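Local structure of glutathione transferase (Leptospira interrogans serovar Lai, 3UBK) at residues S157-L162 with F191-A196; G21-G26 with A199-D204; R93-I98 with P144-N149; A66-L71 with F151-C156. The protein probably acts as a glutathione transferase, a dimeric enzyme of the family that binds glutathione and joins its thiol to electrophilic substrates. One frame throughout, in Å; residues are numbered along the deposited sequence. Where two conformers were deposited one is given.

Contact 1: S157-L162 with F191-A196. With SO4 (sulfate ion), chain C.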
loop_
_atom_site.group_PDB
_atom_site.type_symbol
_atom_site.label_atom_id
_atom_site.label_comp_id
_atom_site.label_asym_id
_atom_site.label_seq_id
_atom_site.Cartn_x
_atom_site.Cartn_y
_atom_site.Cartn_z
ATOM N N SER A 157 0.032 9.321 7.687
ATOM C CA SER A 157 0.853 9.237 6.488
ATOM C C SER A 157 1.324 10.625 6.053
ATOM O O SER A 157 2.493 10.836 5.749
ATOM C CB SER A 157 0.075 8.556 5.362
ATOM O OG SER A 157 -0.111 7.186 5.655
ATOM N N GLY A 158 0.402 11.581 6.042
ATOM C CA GLY A 158 0.744 12.936 5.615
ATOM C C GLY A 158 1.853 13.576 6.443
ATOM O O GLY A 158 2.880 14.013 5.902
ATOM N N PHE A 159 1.663 13.633 7.760
ATOM C CA PHE A 159 2.629 14.321 8.604
ATOM C C PHE A 159 3.953 13.572 8.656
ATOM O O PHE A 159 5.024 14.177 8.615
ATOM C CB PHE A 159 2.082 14.542 10.023
ATOM C CG PHE A 159 2.943 15.453 10.861
ATOM C CD1 PHE A 159 2.811 16.830 10.769
ATOM C CD2 PHE A 159 3.877 14.931 11.739
ATOM C CE1 PHE A 159 3.600 17.674 11.531
ATOM C CE2 PHE A 159 4.677 15.768 12.506
ATOM C CZ PHE A 159 4.542 17.136 12.404
ATOM N N ALA A 160 3.878 12.248 8.756
ATOM C CA ALA A 160 5.073 11.425 8.799
ATOM C C ALA A 160 5.913 11.529 7.510
ATOM O O ALA A 160 7.122 11.728 7.571
ATOM C CB ALA A 160 4.693 9.982 9.069
ATOM N N HIS A 161 5.274 11.403 6.349
ATOM C CA HIS A 161 6.010 11.337 5.079
ATOM C C HIS A 161 6.345 12.710 4.492
ATOM O O HIS A 161 7.451 12.940 4.012
ATOM C CB HIS A 161 5.224 10.531 4.038
ATOM C CG HIS A 161 5.068 9.084 4.383
ATOM N ND1 HIS A 161 6.138 8.274 4.703
ATOM C CD2 HIS A 161 3.969 8.292 4.433
ATOM C CE1 HIS A 161 5.702 7.052 4.955
ATOM N NE2 HIS A 161 4.390 7.033 4.788
ATOM N N LEU A 162 5.392 13.625 4.536
ATOM C CA LEU A 162 5.580 14.915 3.896
ATOM C C LEU A 162 6.574 15.793 4.639
ATOM O O LEU A 162 7.254 16.612 4.036
ATOM C CB LEU A 162 4.245 15.640 3.744
ATOM C CG LEU A 162 3.247 14.951 2.812
ATOM C CD1 LEU A 162 1.964 15.760 2.746
ATOM C CD2 LEU A 162 3.817 14.712 1.404
ATOM N N PHE A 191 0.154 23.925 11.852
ATOM C CA PHE A 191 -0.980 23.526 12.689
ATOM C C PHE A 191 -0.676 22.221 13.424
ATOM O O PHE A 191 -0.789 22.146 14.653
ATOM C CB PHE A 191 -2.280 23.440 11.870
ATOM C CG PHE A 191 -3.407 22.767 12.604
ATOM C CD1 PHE A 191 -4.092 23.428 13.606
ATOM C CD2 PHE A 191 -3.743 21.450 12.317
ATOM C CE1 PHE A 191 -5.123 22.793 14.303
ATOM C CE2 PHE A 191 -4.760 20.811 13.006
ATOM C CZ PHE A 191 -5.446 21.481 13.997
ATOM N N MET A 192 -0.240 21.200 12.694
ATOM C CA MET A 192 0.041 19.910 13.326
ATOM C C MET A 192 1.059 20.008 14.456
ATOM O O MET A 192 0.929 19.325 15.482
ATOM C CB MET A 192 0.455 18.870 12.286
ATOM C CG MET A 192 -0.708 18.456 11.364
ATOM S SD MET A 192 -1.887 17.342 12.177
ATOM C CE MET A 192 -0.939 15.817 12.046
ATOM N N LYS A 193 2.071 20.854 14.288
ATOM C CA LYS A 193 3.077 21.008 15.341
ATOM C C LYS A 193 2.537 21.705 16.592
ATOM O O LYS A 193 3.189 21.691 17.629
ATOM C CB LYS A 193 4.343 21.710 14.823
ATOM C CG LYS A 193 5.168 20.840 13.874
ATOM C CD LYS A 193 6.406 21.574 13.357
ATOM C CE LYS A 193 7.360 21.890 14.498
ATOM N NZ LYS A 193 7.506 20.726 15.429
ATOM N N THR A 194 1.351 22.300 16.513
ATOM C CA THR A 194 0.731 22.835 17.741
ATOM C C THR A 194 0.152 21.713 18.607
ATOM O O THR A 194 -0.268 21.944 19.745
ATOM C CB THR A 194 -0.349 23.913 17.469
ATOM O OG1 THR A 194 -1.536 23.306 16.935
ATOM C CG2 THR A 194 0.176 24.982 16.519
ATOM N N LYS A 195 0.149 20.496 18.064
ATOM C CA LYS A 195 -0.432 19.347 18.738
ATOM C C LYS A 195 0.626 18.531 19.449
ATOM O O LYS A 195 1.732 18.345 18.933
ATOM C CB LYS A 195 -1.173 18.458 17.728
ATOM C CG LYS A 195 -2.421 19.123 17.116
ATOM C CD LYS A 195 -2.903 18.355 15.869
ATOM C CE LYS A 195 -3.235 16.903 16.215
ATOM N NZ LYS A 195 -4.447 16.864 17.088
ATOM N N ALA A 196 0.264 18.007 20.617
ATOM C CA ALA A 196 1.205 17.258 21.463
ATOM C C ALA A 196 1.806 16.023 20.799
ATOM O O ALA A 196 3.001 15.764 20.937
ATOM C CB ALA A 196 0.544 16.869 22.782
HETATM S S SO4 C . -3.758 18.330 21.073
HETATM O O1 SO4 C . -2.467 18.456 21.737
HETATM O O2 SO4 C . -4.758 17.964 22.074
HETATM O O3 SO4 C . -3.754 17.296 20.035
HETATM O O4 SO4 C . -4.111 19.610 20.461
#
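Phe159, on helix 153-169, meets Met192 and Lys193 on helix 185-193, and apolar packing is all that passes between the two segments. The CD1-CE1 side of the ring comes obliquely against Met192 CB, which is 3.4 Å from Phe159 CE1. The two side chains run past each other in opposite directions. Because Met192 bends at both chi2 and chi3 (-76° and -78°), its chain curls back and sets the methyl Met192 CE 3.9 Å from Phe159 CB, near the root of the aromatic side chain. A flexible thioether suits this place, since it can follow the outline of a rigid ring. At the far end the edge of the ring at Phe159 CZ meets the aliphatic part of a lysine, 4.0 Å from Lys193 CG, so the greasy part of Lys193 packs while the residue as a whole stays exposed.

Polar bonds lie on the far side of this patch, in the stretch leading to the next helix. Phe191 O accepts from both Thr194 N and Thr194 OG1, the hydroxyl at 2.7 Å. Beyond it, a sulfate ion, probably from the crystallisation liquor, is held by Lys195 NZ and by Ala196 N, the latter donating almost straight (174°) to sulfate O1.

Phe159 is also packed by Leu20 of helix 13-25, by Phe189, and by Pro198 and Glu202 of helix 196-213, while helix 86-111 lies against Ser157, His161 and Leu162.

Contact 2: G21-G26 with A199-D204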
loop_
_atom_site.group_PDB
_atom_site.type_symbol
_atom_site.label_atom_id
_atom_site.label_comp_id
_atom_site.label_asym_id
_atom_site.label_seq_id
_atom_site.Cartn_x
_atom_site.Cartn_y
_atom_site.Cartn_z
ATOM N N GLY A 21 -0.487 7.742 15.050
ATOM C CA GLY A 21 -1.799 7.141 15.307
ATOM C C GLY A 21 -1.931 6.678 16.746
ATOM O O GLY A 21 -2.946 6.925 17.382
ATOM N N ILE A 22 -0.900 6.012 17.260
ATOM C CA ILE A 22 -0.884 5.558 18.658
ATOM C C ILE A 22 -1.020 6.744 19.624
ATOM O O ILE A 22 -1.826 6.710 20.561
ATOM C CB ILE A 22 0.409 4.768 18.971
ATOM C CG1 ILE A 22 0.383 3.386 18.295
ATOM C CG2 ILE A 22 0.617 4.595 20.493
ATOM C CD1 ILE A 22 1.765 2.647 18.280
ATOM N N LEU A 23 -0.226 7.786 19.397
ATOM C CA LEU A 23 -0.228 8.962 20.269
ATOM C C LEU A 23 -1.560 9.680 20.231
ATOM O O LEU A 23 -2.061 10.125 21.263
ATOM C CB LEU A 23 0.879 9.940 19.859
ATOM C CG LEU A 23 2.277 9.437 20.219
ATOM C CD1 LEU A 23 3.348 10.341 19.584
ATOM C CD2 LEU A 23 2.411 9.363 21.758
ATOM N N GLU A 24 -2.136 9.799 19.039
ATOM C CA GLU A 24 -3.365 10.560 18.898
ATOM C C GLU A 24 -4.556 9.909 19.611
ATOM O O GLU A 24 -5.420 10.621 20.145
ATOM C CB GLU A 24 -3.674 10.810 17.420
ATOM C CG GLU A 24 -4.709 11.896 17.207
ATOM C CD GLU A 24 -4.182 13.299 17.535
ATOM O OE1 GLU A 24 -2.952 13.495 17.672
ATOM O OE2 GLU A 24 -5.011 14.214 17.628
ATOM N N LYS A 25 -4.591 8.572 19.613
ATOM C CA LYS A 25 -5.584 7.802 20.353
ATOM C C LYS A 25 -5.298 7.787 21.859
ATOM O O LYS A 25 -6.163 7.428 22.658
ATOM C CB LYS A 25 -5.637 6.351 19.844
ATOM C CG LYS A 25 -6.369 6.174 18.511
ATOM C CD LYS A 25 -6.481 4.712 18.127
ATOM C CE LYS A 25 -7.166 4.550 16.771
ATOM N NZ LYS A 25 -8.671 4.799 16.827
ATOM N N GLY A 26 -4.074 8.138 22.230
ATOM C CA GLY A 26 -3.680 8.150 23.628
ATOM C C GLY A 26 -3.327 6.774 24.152
ATOM O O GLY A 26 -3.447 6.515 25.343
ATOM N N ALA A 199 4.045 16.969 17.688
ATOM C CA ALA A 199 5.234 17.625 18.263
ATOM C C ALA A 199 6.182 16.603 18.874
ATOM O O ALA A 199 7.397 16.682 18.676
ATOM C CB ALA A 199 4.853 18.697 19.299
ATOM N N LEU A 200 5.635 15.634 19.609
ATOM C CA LEU A 200 6.465 14.604 20.246
ATOM C C LEU A 200 7.182 13.729 19.203
ATOM O O LEU A 200 8.373 13.400 19.340
ATOM C CB LEU A 200 5.610 13.725 21.173
ATOM C CG LEU A 200 6.358 12.640 21.950
ATOM C CD1 LEU A 200 7.370 13.281 22.895
ATOM C CD2 LEU A 200 5.393 11.749 22.727
ATOM N N VAL A 201 6.463 13.359 18.150
ATOM C CA VAL A 201 7.079 12.594 17.063
ATOM C C VAL A 201 8.274 13.356 16.454
ATOM O O VAL A 201 9.355 12.784 16.261
ATOM C CB VAL A 201 6.038 12.230 15.982
ATOM C CG1 VAL A 201 6.725 11.785 14.698
ATOM C CG2 VAL A 201 5.098 11.133 16.522
ATOM N N GLU A 202 8.074 14.636 16.163
ATOM C CA GLU A 202 9.157 15.499 15.668
ATOM C C GLU A 202 10.306 15.587 16.670
ATOM O O GLU A 202 11.483 15.540 16.295
ATOM C CB GLU A 202 8.634 16.906 15.390
ATOM C CG GLU A 202 7.812 17.000 14.129
ATOM C CD GLU A 202 8.634 16.675 12.896
ATOM O OE1 GLU A 202 9.333 17.579 12.383
ATOM O OE2 GLU A 202 8.583 15.514 12.442
ATOM N N LYS A 203 9.958 15.712 17.948
ATOM C CA LYS A 203 10.963 15.790 18.994
ATOM C C LYS A 203 11.806 14.513 19.113
ATOM O O LYS A 203 13.039 14.581 19.168
ATOM C CB LYS A 203 10.309 16.135 20.331
ATOM C CG LYS A 203 11.230 15.969 21.535
ATOM C CD LYS A 203 12.474 16.826 21.406
ATOM C CE LYS A 203 12.145 18.251 21.017
ATOM N NZ LYS A 203 13.368 19.106 21.026
ATOM N N ASP A 204 11.155 13.347 19.166
ATOM C CA ASP A 204 11.892 12.082 19.242
ATOM C C ASP A 204 12.805 11.897 18.018
ATOM O O ASP A 204 13.908 11.348 18.125
ATOM C CB ASP A 204 10.945 10.893 19.368
ATOM C CG ASP A 204 10.408 10.715 20.787
ATOM O OD1 ASP A 204 10.983 11.289 21.737
ATOM O OD2 ASP A 204 9.405 9.994 20.955
#
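Leu23 reaches from the last turns of helix 13-25 to Leu200 and Val201 on helix 196-213, and its two methyls divide the work. Leu23 CD1 comes to 3.6 Å from Val201 CG2, the shortest approach between the segments, while Leu23 CD2 lies 3.9 Å from Leu200 CD2. That leucine methyl is also 4.0 Å from Leu23 CD1, so Leu200 CD2 sits across the fork of its partner. The Leu23 and Leu200 side chains cross at about a right angle. A branched end suits position 23 because it can touch two successive residues of the facing helix at once.

The torsions place these methyls. Val201 CG2 lies beside the backbone N while CG1 is anti to it (chi1 164°), and it is CG2 that meets the leucine. Val201 is the buried partner, packed also against Asn16, Lys19 and Leu20; Leu200 is exposed, with a glycerol molecule nearby. Tyr29 of strand 29-32 packs on Leu23.

Farther out, helix 13-25 closes in a Schellman motif. Gly26 has positive phi (80°), a conformation glycine adopts easily, and Gly26 N bonds back to Leu23 O at 3.0 Å, with a weaker bond to Ile22 O. Charged pairs flank the apolar patch: Asp204 with Lys19, and Glu24 with Lys195.

Between the segments themselves no hydrogen bond forms. The N-terminal and C-terminal parts of the protein therefore meet here through shape and the burial of methyl groups, with directional, ionic links left to the surroundings.

Contact 3: R93-I98 with P144-N149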
loop_
_atom_site.group_PDB
_atom_site.type_symbol
_atom_site.label_atom_id
_atom_site.label_comp_id
_atom_site.label_asym_id
_atom_site.label_seq_id
_atom_site.Cartn_x
_atom_site.Cartn_y
_atom_site.Cartn_z
ATOM N N ARG A 93 -8.067 6.574 2.550
ATOM C CA ARG A 93 -7.116 5.592 2.020
ATOM C C ARG A 93 -6.431 6.063 0.722
ATOM O O ARG A 93 -5.238 5.849 0.532
ATOM C CB ARG A 93 -7.793 4.225 1.815
ATOM C CG ARG A 93 -8.238 3.587 3.150
ATOM C CD ARG A 93 -8.791 2.181 2.942
ATOM N NE ARG A 93 -9.008 1.470 4.207
ATOM C CZ ARG A 93 -10.207 1.239 4.734
ATOM N NH1 ARG A 93 -11.304 1.639 4.098
ATOM N NH2 ARG A 93 -10.317 0.581 5.885
ATOM N N GLU A 94 -7.185 6.701 -0.161
ATOM C CA GLU A 94 -6.603 7.256 -1.392
ATOM C C GLU A 94 -5.479 8.251 -1.079
ATOM O O GLU A 94 -4.370 8.159 -1.616
ATOM C CB GLU A 94 -7.693 7.934 -2.222
ATOM C CG GLU A 94 -8.638 6.951 -2.922
ATOM C CD GLU A 94 -9.908 7.615 -3.429
ATOM O OE1 GLU A 94 -10.284 8.677 -2.898
ATOM O OE2 GLU A 94 -10.538 7.066 -4.358
ATOM N N ILE A 95 -5.760 9.193 -0.187
ATOM C CA ILE A 95 -4.760 10.201 0.161
ATOM C C ILE A 95 -3.488 9.556 0.687
ATOM O O ILE A 95 -2.368 9.887 0.259
ATOM C CB ILE A 95 -5.304 11.192 1.206
ATOM C CG1 ILE A 95 -6.423 12.024 0.585
ATOM C CG2 ILE A 95 -4.152 12.047 1.757
ATOM C CD1 ILE A 95 -7.280 12.756 1.587
ATOM N N SER A 96 -3.651 8.625 1.617
ATOM C CA SER A 96 -2.491 7.947 2.199
ATOM C C SER A 96 -1.680 7.172 1.173
ATOM O O SER A 96 -0.448 7.173 1.216
ATOM C CB SER A 96 -2.925 7.014 3.335
ATOM O OG SER A 96 -1.828 6.221 3.754
ATOM N N THR A 97 -2.367 6.488 0.258
ATOM C CA THR A 97 -1.685 5.760 -0.811
ATOM C C THR A 97 -0.897 6.683 -1.729
ATOM O O THR A 97 0.260 6.407 -2.053
ATOM C CB THR A 97 -2.679 4.918 -1.639
ATOM O OG1 THR A 97 -3.224 3.891 -0.802
ATOM C CG2 THR A 97 -1.983 4.266 -2.820
ATOM N N ILE A 98 -1.517 7.780 -2.148
ATOM C CA ILE A 98 -0.820 8.733 -3.004
ATOM C C ILE A 98 0.447 9.237 -2.326
ATOM O O ILE A 98 1.522 9.261 -2.934
ATOM C CB ILE A 98 -1.708 9.934 -3.370
ATOM C CG1 ILE A 98 -2.832 9.499 -4.310
ATOM C CG2 ILE A 98 -0.863 11.048 -4.006
ATOM C CD1 ILE A 98 -4.007 10.480 -4.335
ATOM N N PRO A 144 -9.111 21.426 9.320
ATOM C CA PRO A 144 -7.707 21.732 9.136
ATOM C C PRO A 144 -6.850 20.508 8.851
ATOM O O PRO A 144 -5.699 20.653 8.439
ATOM C CB PRO A 144 -7.319 22.304 10.495
ATOM C CG PRO A 144 -8.156 21.514 11.448
ATOM C CD PRO A 144 -9.444 21.216 10.745
ATOM N N TYR A 145 -7.388 19.314 9.086
ATOM C CA TYR A 145 -6.632 18.098 8.818
ATOM C C TYR A 145 -6.588 17.769 7.330
ATOM O O TYR A 145 -7.319 18.351 6.517
ATOM C CB TYR A 145 -7.193 16.920 9.637
ATOM C CG TYR A 145 -7.019 17.160 11.110
ATOM C CD1 TYR A 145 -5.787 16.945 11.728
ATOM C CD2 TYR A 145 -8.066 17.643 11.878
ATOM C CE1 TYR A 145 -5.613 17.195 13.067
ATOM C CE2 TYR A 145 -7.904 17.900 13.232
ATOM C CZ TYR A 145 -6.682 17.668 13.819
ATOM O OH TYR A 145 -6.532 17.921 15.158
ATOM N N ILE A 146 -5.733 16.833 6.957
ATOM C CA ILE A 146 -5.505 16.643 5.532
ATOM C C ILE A 146 -6.761 16.231 4.749
ATOM O O ILE A 146 -6.938 16.666 3.601
ATOM C CB ILE A 146 -4.317 15.713 5.251
ATOM C CG1 ILE A 146 -3.948 15.771 3.756
ATOM C CG2 ILE A 146 -4.618 14.307 5.746
ATOM C CD1 ILE A 146 -2.485 15.400 3.483
ATOM N N ALA A 147 -7.646 15.444 5.371
ATOM C CA ALA A 147 -8.827 14.922 4.674
ATOM C C ALA A 147 -10.139 15.592 5.084
ATOM O O ALA A 147 -11.199 15.221 4.598
ATOM C CB ALA A 147 -8.931 13.372 4.860
ATOM N N GLY A 148 -10.079 16.580 5.976
ATOM C CA GLY A 148 -11.301 17.169 6.509
ATOM C C GLY A 148 -11.102 17.742 7.905
ATOM O O GLY A 148 -10.003 18.149 8.269
ATOM N N ASN A 149 -12.164 17.769 8.701
ATOM C CA ASN A 149 -12.097 18.477 9.977
ATOM C C ASN A 149 -11.624 17.623 11.168
ATOM O O ASN A 149 -11.535 18.122 12.288
ATOM C CB ASN A 149 -13.444 19.150 10.275
ATOM C CG ASN A 149 -14.532 18.157 10.588
ATOM O OD1 ASN A 149 -14.295 16.951 10.594
ATOM N ND2 ASN A 149 -15.731 18.654 10.869
#
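Ile95, on the long helix 86-111 of the all-helical C-terminal domain of the glutathione transferase fold, faces a type I beta turn running from Tyr145 to Gly148, whose two central residues, Ile146 and Ala147, make the contact. The two branches of Ile95 are shared between them. Its longer branch, with CG1 anti to the carbonyl carbon (chi1 -67°), extends Ile95 CD1 to 3.7 Å from Ala147 CB, near enough to lie against Ala147 CA as well. Its shorter branch, Ile95 CG2, is met by Ile146 CD1 at 4.1 Å, and the two isoleucines slide past each other in opposite directions. The small methyl of alanine lets the turn come close to the helix, whereas the longer Ile146 also packs on Ala154 of helix 153-169.

Leu136 and Val139 of helix 119-139 also pack on Ile95. On the next residue back, Glu94 turns to another protein chain and bonds Phe62 of the second subunit, so the same helix serves both this apolar seam and the dimer interface.

Gly148 ends the turn at phi 152° and psi -152°, where a side chain would crowd the preceding carbonyl, and Gly148 O receives a weak bond of 3.0 Å from Tyr145 N.

Contact 4: A66-L71 with F151-C156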
loop_
_atom_site.group_PDB
_atom_site.type_symbol
_atom_site.label_atom_id
_atom_site.label_comp_id
_atom_site.label_asym_id
_atom_site.label_seq_id
_atom_site.Cartn_x
_atom_site.Cartn_y
_atom_site.Cartn_z
ATOM N N ALA A 66 -1.085 -2.172 7.613
ATOM C CA ALA A 66 -1.801 -3.217 8.374
ATOM C C ALA A 66 -1.796 -2.945 9.881
ATOM O O ALA A 66 -2.783 -3.217 10.562
ATOM C CB ALA A 66 -1.203 -4.596 8.108
ATOM N N ILE A 67 -0.671 -2.455 10.408
ATOM C CA ILE A 67 -0.607 -2.044 11.825
ATOM C C ILE A 67 -1.683 -1.004 12.185
ATOM O O ILE A 67 -2.435 -1.179 13.147
ATOM C CB ILE A 67 0.792 -1.486 12.200
ATOM C CG1 ILE A 67 1.857 -2.593 12.162
ATOM C CG2 ILE A 67 0.769 -0.809 13.583
ATOM C CD1 ILE A 67 3.286 -2.043 12.154
ATOM N N LEU A 68 -1.755 0.089 11.431
ATOM C CA LEU A 68 -2.718 1.136 11.757
ATOM C C LEU A 68 -4.180 0.713 11.529
ATOM O O LEU A 68 -5.060 1.135 12.263
ATOM C CB LEU A 68 -2.393 2.450 11.023
ATOM C CG LEU A 68 -1.224 3.194 11.692
ATOM C CD1 LEU A 68 -0.850 4.411 10.871
ATOM C CD2 LEU A 68 -1.536 3.608 13.136
ATOM N N GLU A 69 -4.435 -0.127 10.525
ATOM C CA GLU A 69 -5.792 -0.648 10.314
ATOM C C GLU A 69 -6.171 -1.552 11.485
ATOM O O GLU A 69 -7.309 -1.556 11.956
ATOM C CB GLU A 69 -5.865 -1.433 8.994
ATOM C CG GLU A 69 -5.634 -0.557 7.758
ATOM C CD GLU A 69 -6.918 -0.004 7.154
ATOM O OE1 GLU A 69 -8.016 -0.211 7.719
ATOM O OE2 GLU A 69 -6.829 0.632 6.084
ATOM N N PHE A 70 -5.191 -2.304 11.967
ATOM C CA PHE A 70 -5.407 -3.200 13.107
ATOM C C PHE A 70 -5.702 -2.413 14.397
ATOM O O PHE A 70 -6.698 -2.674 15.093
ATOM C CB PHE A 70 -4.174 -4.096 13.274
ATOM C CG PHE A 70 -4.152 -4.877 14.560
ATOM C CD1 PHE A 70 -4.786 -6.115 14.648
ATOM C CD2 PHE A 70 -3.498 -4.371 15.679
ATOM C CE1 PHE A 70 -4.766 -6.853 15.850
ATOM C CE2 PHE A 70 -3.461 -5.103 16.886
ATOM C CZ PHE A 70 -4.101 -6.351 16.960
ATOM N N LEU A 71 -4.838 -1.451 14.711
ATOM C CA LEU A 71 -5.011 -0.642 15.911
ATOM C C LEU A 71 -6.347 0.092 15.889
ATOM O O LEU A 71 -7.009 0.199 16.915
ATOM C CB LEU A 71 -3.866 0.369 16.080
ATOM C CG LEU A 71 -2.533 -0.249 16.480
ATOM C CD1 LEU A 71 -1.445 0.817 16.481
ATOM C CD2 LEU A 71 -2.660 -0.924 17.854
ATOM N N PHE A 151 -8.790 14.307 12.591
ATOM C CA PHE A 151 -7.555 13.546 12.392
ATOM C C PHE A 151 -7.935 12.170 11.819
ATOM O O PHE A 151 -8.901 11.563 12.274
ATOM C CB PHE A 151 -6.881 13.376 13.749
ATOM C CG PHE A 151 -5.507 12.744 13.696
ATOM C CD1 PHE A 151 -5.358 11.367 13.537
ATOM C CD2 PHE A 151 -4.372 13.520 13.855
ATOM C CE1 PHE A 151 -4.116 10.791 13.526
ATOM C CE2 PHE A 151 -3.119 12.946 13.854
ATOM C CZ PHE A 151 -2.985 11.580 13.686
ATOM N N THR A 152 -7.216 11.699 10.803
ATOM C CA THR A 152 -7.461 10.359 10.252
ATOM C C THR A 152 -6.158 9.687 9.933
ATOM O O THR A 152 -5.089 10.260 10.139
ATOM C CB THR A 152 -8.244 10.392 8.927
ATOM O OG1 THR A 152 -7.437 11.026 7.925
ATOM C CG2 THR A 152 -9.558 11.135 9.087
ATOM N N LEU A 153 -6.250 8.476 9.389
ATOM C CA LEU A 153 -5.075 7.754 8.895
ATOM C C LEU A 153 -4.253 8.626 7.936
ATOM O O LEU A 153 -3.020 8.544 7.885
ATOM C CB LEU A 153 -5.536 6.499 8.122
ATOM C CG LEU A 153 -4.404 5.814 7.338
ATOM C CD1 LEU A 153 -3.433 5.151 8.322
ATOM C CD2 LEU A 153 -4.932 4.784 6.325
ATOM N N ALA A 154 -4.934 9.418 7.127
ATOM C CA ALA A 154 -4.210 10.216 6.142
ATOM C C ALA A 154 -3.279 11.254 6.804
ATOM O O ALA A 154 -2.292 11.675 6.204
ATOM C CB ALA A 154 -5.182 10.883 5.176
ATOM N N ASP A 155 -3.581 11.652 8.043
ATOM C CA ASP A 155 -2.690 12.578 8.762
ATOM C C ASP A 155 -1.454 11.864 9.278
ATOM O O ASP A 155 -0.393 12.460 9.387
ATOM C CB ASP A 155 -3.424 13.293 9.906
ATOM C CG ASP A 155 -4.515 14.205 9.398
ATOM O OD1 ASP A 155 -4.175 15.278 8.860
ATOM O OD2 ASP A 155 -5.707 13.857 9.528
ATOM N N CYS A 156 -1.590 10.586 9.613
ATOM C CA CYS A 156 -0.423 9.807 10.018
ATOM C C CYS A 156 0.546 9.707 8.844
ATOM O O CYS A 156 1.746 9.957 8.976
ATOM C CB CYS A 156 -0.844 8.412 10.461
ATOM S SG CYS A 156 -2.045 8.405 11.837
#
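Leu68 of helix 64-74 packs against Leu153 and Cys156, both on the first turn of helix 153-169, in the buried seam between the N-terminal and C-terminal parts of the protein. The tight part is the meeting of two leucine methyls, Leu68 CD1 and Leu153 CD1, 3.7 Å apart, with Leu68 CB close behind. The side chains are set at a slant to one another. Leu153 holds CG anti to its backbone N (chi1 169°), which carries its methyl out to the leucine opposite.

The looser part is made by Cys156 and Glu69. Leu68 CD1 stands 4.0 Å from Cys156 CB, so the cysteine contributes its methylene, and its small side chain leaves room for the leucine methyl alongside. Glu69 only approaches; its OE2 is taken by a salt bridge to Arg93 NE of the same chain. Solvent has little part even here, for all four residues are buried.

Helix 153-169 is fixed at its start by a capping box: Thr152 OG1 accepts from Ala154 N at 3.1 Å, and Asp155 OD2, through its anti lone pair, accepts from Thr152 N at 2.9 Å. Asp155 CB also lies over the centre of the Phe151 ring.

Helix 64-74 begins at Ser64, a residue seen to bind glutathione, though none is bound to this chain. The methyl contact joins the turn after Ser64 to helix 153-169 without a hydrogen bond, while the capping box meets the polar needs of that helix start.

Contacts 1, 3 and 4 are buried, whereas contact 2 is partly open, with Leu200 exposed. Contacts 1 and 3 lie wholly within the helical C-terminal part; contacts 2 and 4 join it to the N-terminal part. Contacts 1 and 4 share helix 153-169, and contacts 3 and 4 both reach the second subunit. Each meets across its segments through apolar groups, an aromatic ring in contact 1 and aliphatic chains in the others, but polar bonds tie the contacts together: probable hydrogen bonds run from Ser157 OG to Ser96 OG (2.7 Å) between contacts 1 and 3, and from Ile146 N to Asp155 OD1 (2.9 Å) between contacts 3 and 4.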